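PDB 1N9W: aspartate--tRNA(Asp/Asn) ligase from Thermus thermophilus, which charges both tRNA(Asp) and tRNA(Asn) with L-aspartate in two steps, first activating the amino acid with ATP to Asp-AMP. Local coordinates for residues R232-L237 and G388-G393; S309-V314 and L339-L344; L344-G349 and E395-K400. All blocks are in the same frame, centred on the assembly; numbering follows the deposited sequence.

Contact 1: R232-L237 and G388-G393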
# COMPACT_ATOMS: atom_id res chain seq x y z
N ARG B 232 -17.74 -4.53 14.19
CA ARG B 232 -17.08 -5.75 14.62
C ARG B 232 -15.83 -6.01 13.76
O ARG B 232 -14.82 -6.49 14.26
CB ARG B 232 -18.04 -6.94 14.53
CG ARG B 232 -18.99 -7.06 15.73
CD ARG B 232 -20.39 -7.47 15.30
NE ARG B 232 -20.37 -8.60 14.38
CZ ARG B 232 -21.40 -8.97 13.63
NH1 ARG B 232 -22.54 -8.28 13.69
NH2 ARG B 232 -21.30 -10.01 12.81
N LEU B 233 -15.92 -5.67 12.48
CA LEU B 233 -14.79 -5.85 11.58
C LEU B 233 -13.64 -4.93 11.97
O LEU B 233 -12.50 -5.37 12.11
CB LEU B 233 -15.20 -5.55 10.13
CG LEU B 233 -14.02 -5.41 9.14
CD1 LEU B 233 -13.41 -6.77 8.87
CD2 LEU B 233 -14.50 -4.78 7.84
N GLU B 234 -13.95 -3.65 12.16
CA GLU B 234 -12.93 -2.68 12.53
C GLU B 234 -12.21 -3.03 13.82
O GLU B 234 -11.01 -2.77 13.96
CB GLU B 234 -13.53 -1.28 12.63
CG GLU B 234 -12.57 -0.29 13.24
CD GLU B 234 -12.92 1.16 12.92
OE1 GLU B 234 -14.12 1.48 12.80
OE2 GLU B 234 -11.98 1.97 12.82
N GLU B 235 -12.93 -3.63 14.76
CA GLU B 235 -12.35 -4.03 16.05
C GLU B 235 -11.28 -5.08 15.84
O GLU B 235 -10.18 -4.98 16.40
CB GLU B 235 -13.43 -4.59 16.98
CG GLU B 235 -14.16 -3.54 17.81
CD GLU B 235 -15.24 -4.14 18.72
OE1 GLU B 235 -14.98 -5.16 19.39
OE2 GLU B 235 -16.35 -3.58 18.77
N ALA B 236 -11.60 -6.09 15.05
CA ALA B 236 -10.67 -7.17 14.77
C ALA B 236 -9.50 -6.62 13.94
O ALA B 236 -8.35 -6.98 14.17
CB ALA B 236 -11.38 -8.29 14.01
N LEU B 237 -9.82 -5.73 13.00
CA LEU B 237 -8.83 -5.10 12.14
C LEU B 237 -7.81 -4.35 13.00
O LEU B 237 -6.60 -4.54 12.85
CB LEU B 237 -9.52 -4.11 11.19
CG LEU B 237 -8.65 -3.21 10.30
CD1 LEU B 237 -7.87 -4.05 9.31
CD2 LEU B 237 -9.54 -2.20 9.57
N GLY B 388 -21.57 -1.39 3.28
CA GLY B 388 -21.14 -0.29 4.12
C GLY B 388 -19.63 -0.23 4.18
O GLY B 388 -18.94 -1.07 3.59
N GLY B 389 -19.10 0.75 4.88
CA GLY B 389 -17.66 0.88 4.99
C GLY B 389 -17.25 1.96 5.96
O GLY B 389 -18.09 2.61 6.59
N PHE B 390 -15.94 2.17 6.06
CA PHE B 390 -15.40 3.17 6.96
C PHE B 390 -13.96 3.49 6.56
O PHE B 390 -13.36 2.77 5.76
CB PHE B 390 -15.47 2.67 8.40
CG PHE B 390 -14.65 1.43 8.67
CD1 PHE B 390 -13.32 1.54 9.09
CD2 PHE B 390 -15.20 0.15 8.53
CE1 PHE B 390 -12.57 0.41 9.38
CE2 PHE B 390 -14.44 -0.99 8.82
CZ PHE B 390 -13.12 -0.86 9.25
N ALA B 391 -13.43 4.57 7.11
CA ALA B 391 -12.07 4.99 6.81
C ALA B 391 -11.34 5.27 8.10
O ALA B 391 -11.94 5.73 9.07
CB ALA B 391 -12.10 6.24 5.94
N ILE B 392 -10.05 4.98 8.12
CA ILE B 392 -9.25 5.20 9.31
C ILE B 392 -8.18 6.26 9.05
O ILE B 392 -7.42 6.16 8.10
CB ILE B 392 -8.55 3.90 9.76
CG1 ILE B 392 -9.60 2.83 10.06
CG2 ILE B 392 -7.68 4.17 10.97
CD1 ILE B 392 -9.03 1.55 10.62
N GLY B 393 -8.16 7.28 9.91
CA GLY B 393 -7.16 8.33 9.77
C GLY B 393 -5.85 7.77 10.28
O GLY B 393 -5.58 7.80 11.48
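Buried helix-on-sheet packing joins L233, E234 and L237 of helix 227-248 to F390 and I392 of strand 387-393, inside the catalytic domain of this class II synthetase. The helix runs over the strand at a crossing angle of -36°, with the two segment axes 10.2 Å apart. F390 and I392, two residues apart on the strand, both face the helix, and the ring of F390 fits among three helix side chains. A chi1 of 63° sets its CG between the backbone N and the carbonyl carbon and stands the ring up toward the helix, where CZ comes 3.4 Å from E234 CB. The extended E234 then lays its carboxylate almost parallel over one face of the ring, their planes 17° apart. The two leucines meet the ring at its edge: L233 CD2 lies 3.9 Å from F390 CE2, and L237 CD2 is 3.8 Å from F390 CZ. L237 also meets I392 tip to tip. E234 OE2 is hydrogen-bonded to T347, whereas OE1 is buried without a polar partner, which may raise the acid's affinity for a proton. Replacing F390 by an alanine would probably open a gap beneath the E234 carboxylate and strip both leucines of their shared partner. Y138 of helix 119-141 packs on both leucines and F135 on L237, while strands 215-222 and 344-351 flank strand 387-393 in the sheet.

Contact 2: S309-V314 and L339-L344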
# COMPACT_ATOMS: atom_id res chain seq x y z
N SER B 309 -11.75 2.15 28.92
CA SER B 309 -11.48 1.91 27.51
C SER B 309 -10.97 3.17 26.81
O SER B 309 -11.51 4.26 26.99
CB SER B 309 -12.76 1.42 26.83
OG SER B 309 -12.62 1.32 25.43
N ASP B 310 -9.93 3.00 26.00
CA ASP B 310 -9.34 4.11 25.25
C ASP B 310 -10.17 4.37 24.00
O ASP B 310 -9.99 5.39 23.32
CB ASP B 310 -7.90 3.77 24.87
CG ASP B 310 -6.98 3.73 26.07
OD1 ASP B 310 -6.59 4.82 26.54
OD2 ASP B 310 -6.65 2.63 26.54
N TRP B 311 -11.08 3.45 23.71
CA TRP B 311 -11.92 3.54 22.52
C TRP B 311 -13.40 3.75 22.84
O TRP B 311 -13.90 3.30 23.88
CB TRP B 311 -11.78 2.26 21.69
CG TRP B 311 -10.39 1.70 21.68
CD1 TRP B 311 -9.79 0.99 22.67
CD2 TRP B 311 -9.43 1.82 20.62
NE1 TRP B 311 -8.51 0.65 22.30
CE2 TRP B 311 -8.27 1.14 21.05
CE3 TRP B 311 -9.44 2.43 19.36
CZ2 TRP B 311 -7.12 1.06 20.25
CZ3 TRP B 311 -8.31 2.34 18.57
CH2 TRP B 311 -7.16 1.66 19.02
N LEU B 312 -14.10 4.42 21.93
CA LEU B 312 -15.52 4.69 22.10
C LEU B 312 -16.27 4.84 20.78
O LEU B 312 -15.96 5.73 19.99
CB LEU B 312 -15.72 5.96 22.94
CG LEU B 312 -17.15 6.47 23.09
CD1 LEU B 312 -17.99 5.47 23.87
CD2 LEU B 312 -17.13 7.82 23.79
N PHE B 313 -17.25 3.98 20.55
CA PHE B 313 -18.04 4.05 19.34
C PHE B 313 -19.26 4.94 19.55
O PHE B 313 -20.04 4.73 20.48
CB PHE B 313 -18.51 2.65 18.93
CG PHE B 313 -17.58 1.93 17.98
CD1 PHE B 313 -17.23 2.51 16.76
CD2 PHE B 313 -17.10 0.66 18.28
CE1 PHE B 313 -16.41 1.84 15.86
CE2 PHE B 313 -16.28 -0.02 17.39
CZ PHE B 313 -15.93 0.57 16.18
N VAL B 314 -19.40 5.95 18.69
CA VAL B 314 -20.54 6.86 18.75
C VAL B 314 -21.46 6.44 17.60
O VAL B 314 -21.15 6.67 16.44
CB VAL B 314 -20.11 8.33 18.55
CG1 VAL B 314 -21.31 9.25 18.69
CG2 VAL B 314 -19.05 8.70 19.57
N LEU B 339 -15.51 6.36 15.38
CA LEU B 339 -14.70 5.74 16.42
C LEU B 339 -13.83 6.80 17.08
O LEU B 339 -13.13 7.56 16.41
CB LEU B 339 -13.81 4.65 15.83
CG LEU B 339 -12.78 4.05 16.79
CD1 LEU B 339 -13.48 3.45 18.01
CD2 LEU B 339 -11.95 2.99 16.08
N LEU B 340 -13.91 6.88 18.40
CA LEU B 340 -13.11 7.83 19.14
C LEU B 340 -11.98 7.10 19.83
O LEU B 340 -12.21 6.15 20.58
CB LEU B 340 -13.95 8.55 20.20
CG LEU B 340 -15.04 9.48 19.68
CD1 LEU B 340 -15.73 10.14 20.87
CD2 LEU B 340 -14.42 10.53 18.76
N PHE B 341 -10.75 7.52 19.55
CA PHE B 341 -9.59 6.90 20.15
C PHE B 341 -8.90 7.92 21.03
O PHE B 341 -8.36 8.92 20.54
CB PHE B 341 -8.64 6.40 19.06
CG PHE B 341 -7.37 5.79 19.59
CD1 PHE B 341 -7.41 4.82 20.59
CD2 PHE B 341 -6.14 6.18 19.07
CE1 PHE B 341 -6.23 4.23 21.05
CE2 PHE B 341 -4.97 5.60 19.53
CZ PHE B 341 -5.01 4.63 20.52
N ARG B 342 -8.92 7.69 22.33
CA ARG B 342 -8.31 8.60 23.28
C ARG B 342 -8.74 10.05 23.05
O ARG B 342 -7.93 10.97 23.18
CB ARG B 342 -6.77 8.48 23.21
CG ARG B 342 -6.25 7.23 23.90
CD ARG B 342 -4.74 7.03 23.76
NE ARG B 342 -4.32 5.89 24.57
CZ ARG B 342 -3.11 5.33 24.54
NH1 ARG B 342 -2.17 5.81 23.72
NH2 ARG B 342 -2.84 4.29 25.32
N GLY B 343 -10.01 10.24 22.70
CA GLY B 343 -10.52 11.59 22.50
C GLY B 343 -10.52 12.12 21.08
O GLY B 343 -11.12 13.17 20.81
N LEU B 344 -9.86 11.41 20.18
CA LEU B 344 -9.80 11.86 18.79
C LEU B 344 -10.56 10.93 17.86
O LEU B 344 -10.55 9.70 18.02
CB LEU B 344 -8.34 11.96 18.35
CG LEU B 344 -8.09 12.59 16.98
CD1 LEU B 344 -8.64 14.01 16.96
CD2 LEU B 344 -6.60 12.58 16.68
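Different first torsions bring the W311 and F341 rings together across an antiparallel strand pair: W311 CG lies beside its backbone N (chi1 -37°), whereas F341 CG points opposite the N (chi1 177°). The two side chains then run side by side, and the six-membered ring of W311 forms an offset stack with F341, centroids 4.1 Å apart and planes 24° from parallel. W311 and F341 are a non-hydrogen-bonded pair, as are F313 and L339 two residues along on the same face of the sheet. There L339 CD1 sits over the F313 ring, 4.0 Å from its centroid, in a CH-pi contact. Between these pairs L312 and L340 form the hydrogen-bonded pair, with L312 N to L340 O at 2.9 Å and L340 N to L312 O at 2.8 Å. Their side chains occupy the other face, where L340 CD1 touches both L312 CD2 and V314 CG2, the latter 3.8 Å away. Past the last pair, R342 N donates a straight 2.7 Å bond to D310 O just as the chain enters the type I' turn F341-L344, which leads from strand 336-341 into the antiparallel strand 344-351 and in which R342 and G343 both have positive phi. The extended R342 side chain runs alongside that of D310, pointing the same way, and R342 NE reaches D310 OD1 at 3.2 Å. The bond lies in the guanidinium plane but meets the carboxylate from above its own plane, so this salt bridge probably rests more on charge than on a lone pair. With NH1 on K400 O, NH2 on T259 O and D310 OD2 on S262 N, both charged groups are held by several bonds, which is likely to restrict the rotation of both at the turn.

Contact 3: L344-G349 and E395-K400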
# COMPACT_ATOMS: atom_id res chain seq x y z
N LEU B 344 -9.86 11.41 20.18
CA LEU B 344 -9.80 11.86 18.79
C LEU B 344 -10.56 10.93 17.86
O LEU B 344 -10.55 9.70 18.02
CB LEU B 344 -8.34 11.96 18.35
CG LEU B 344 -8.09 12.59 16.98
CD1 LEU B 344 -8.64 14.01 16.96
CD2 LEU B 344 -6.60 12.58 16.68
N GLU B 345 -11.24 11.51 16.88
CA GLU B 345 -11.99 10.72 15.91
C GLU B 345 -11.01 10.14 14.90
O GLU B 345 -10.39 10.88 14.13
CB GLU B 345 -13.04 11.59 15.21
CG GLU B 345 -13.81 10.88 14.10
CD GLU B 345 -13.33 11.26 12.71
OE1 GLU B 345 -13.61 12.40 12.28
OE2 GLU B 345 -12.65 10.43 12.06
N ILE B 346 -10.85 8.83 14.91
CA ILE B 346 -9.93 8.16 13.99
C ILE B 346 -10.69 7.35 12.95
O ILE B 346 -10.07 6.70 12.10
CB ILE B 346 -8.98 7.21 14.73
CG1 ILE B 346 -9.76 6.03 15.30
CG2 ILE B 346 -8.23 7.97 15.82
CD1 ILE B 346 -8.89 4.89 15.78
N THR B 347 -12.01 7.36 13.03
CA THR B 347 -12.82 6.60 12.08
C THR B 347 -14.20 7.18 11.89
O THR B 347 -14.81 7.72 12.82
CB THR B 347 -12.98 5.14 12.54
OG1 THR B 347 -11.69 4.53 12.65
CG2 THR B 347 -13.82 4.35 11.52
N SER B 348 -14.70 7.07 10.67
CA SER B 348 -16.03 7.56 10.35
C SER B 348 -16.59 6.73 9.21
O SER B 348 -16.00 6.68 8.13
CB SER B 348 -15.97 9.03 9.95
OG SER B 348 -17.27 9.53 9.74
N GLY B 349 -17.72 6.08 9.46
CA GLY B 349 -18.33 5.26 8.43
C GLY B 349 -19.71 4.78 8.80
O GLY B 349 -20.33 5.28 9.73
N GLU B 395 -2.65 8.75 10.32
CA GLU B 395 -1.83 9.59 11.18
C GLU B 395 -2.41 9.84 12.57
O GLU B 395 -1.66 9.87 13.55
CB GLU B 395 -1.53 10.94 10.53
CG GLU B 395 -0.48 10.89 9.44
CD GLU B 395 -1.08 10.66 8.08
OE1 GLU B 395 -1.84 9.67 7.93
OE2 GLU B 395 -0.81 11.46 7.17
N ARG B 396 -3.72 10.04 12.66
CA ARG B 396 -4.34 10.29 13.96
C ARG B 396 -4.20 9.09 14.87
O ARG B 396 -3.90 9.21 16.05
CB ARG B 396 -5.82 10.61 13.80
CG ARG B 396 -6.08 11.99 13.28
CD ARG B 396 -7.56 12.24 13.21
NE ARG B 396 -7.81 13.64 12.88
CZ ARG B 396 -9.01 14.17 12.71
NH1 ARG B 396 -10.11 13.43 12.84
NH2 ARG B 396 -9.12 15.45 12.40
N LEU B 397 -4.43 7.91 14.29
CA LEU B 397 -4.31 6.69 15.05
C LEU B 397 -2.89 6.60 15.60
O LEU B 397 -2.69 6.39 16.79
CB LEU B 397 -4.60 5.49 14.15
CG LEU B 397 -4.34 4.10 14.73
CD1 LEU B 397 -5.08 3.92 16.05
CD2 LEU B 397 -4.80 3.08 13.71
N THR B 398 -1.92 6.77 14.70
CA THR B 398 -0.51 6.70 15.06
C THR B 398 -0.15 7.74 16.10
O THR B 398 0.57 7.46 17.06
CB THR B 398 0.39 6.94 13.81
OG1 THR B 398 0.19 5.89 12.86
CG2 THR B 398 1.86 6.99 14.20
N GLN B 399 -0.67 8.95 15.91
CA GLN B 399 -0.41 10.05 16.82
C GLN B 399 -0.88 9.72 18.24
O GLN B 399 -0.10 9.75 19.19
CB GLN B 399 -1.15 11.30 16.34
CG GLN B 399 -0.84 12.55 17.13
CD GLN B 399 -2.08 13.37 17.42
OE1 GLN B 399 -2.96 13.50 16.56
NE2 GLN B 399 -2.16 13.92 18.62
N LYS B 400 -2.16 9.40 18.37
CA LYS B 400 -2.72 9.08 19.66
C LYS B 400 -2.15 7.81 20.28
O LYS B 400 -2.03 7.70 21.50
CB LYS B 400 -4.25 8.99 19.55
CG LYS B 400 -4.91 10.35 19.59
CD LYS B 400 -4.64 11.00 20.96
CE LYS B 400 -5.09 12.44 21.01
NZ LYS B 400 -4.94 12.99 22.38
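E345 and R396, both predicted to bind ATP, meet where strand 344-351 passes the first turns of helix 394-402, at what is probably the ATP side of the class II active site. R396 bridges the two elements. Its CG lies beside the backbone N (chi1 -75°) and the chain beyond is extended, which carries the guanidinium out from the helix to the strand. There R396 NH1 donates to the main-chain E345 O at 2.9 Å. The acceptor lies close to the guanidinium plane and the donor lies in the carbonyl plane, so two flat groups meet edge-on and the bond probably limits how the guanidinium can turn. The E345 carboxylate, brought round by a bend at chi2, adds a long salt bridge, E345 OE1 to R396 NH1, 3.7 Å. L344 lies across the arginine chain at about a right angle, its CD2 3.5 Å from R396 CG, while its CD1 is placed over the rim of one guanidinium face. Farther along the helix, K400 CG reaches L344 CB at 4.0 Å. On the buried side I346 slides past R396 in the opposite direction and touches L397, CD1 to CD1, at 3.9 Å. I346 and L397 are also the nearest CA pair, 5.9 Å apart. I346 and T347 both face L339 on the neighbouring strand, a classic beta bulge beside the point where the helix packs. L344 and I346 thus add apolar packing to the polar contacts of R396. A strand followed directly by a helix carrying an arginine near its start is motif 3 of class II synthetases, in which that arginine typically contacts ATP; R396 occupies this position.

The contacts converge on strand 344-351: contact 3 uses it, contacts 1 and 2 the strands beside it in the sheet. Contact 1 joins contact 3 through E234 OE2, 2.6 Å from T347 OG1, and through the strand pairing of G393 N with I346 O at 3.0 Å; their centres are about 11 Å apart. Contact 2 shares L344 with contact 3, and R342 NH1 lies 2.9 Å from K400 O. Contacts 1 and 2 meet where E234 OE2 comes 3.4 Å from L339 CD2. Contact 3 supplies E345, S348, E395 and R396 and contact 1 G393, all predicted ligand-binding residues; contact 2 holds none, although the L340 side chain is about 4 Å from that of E345.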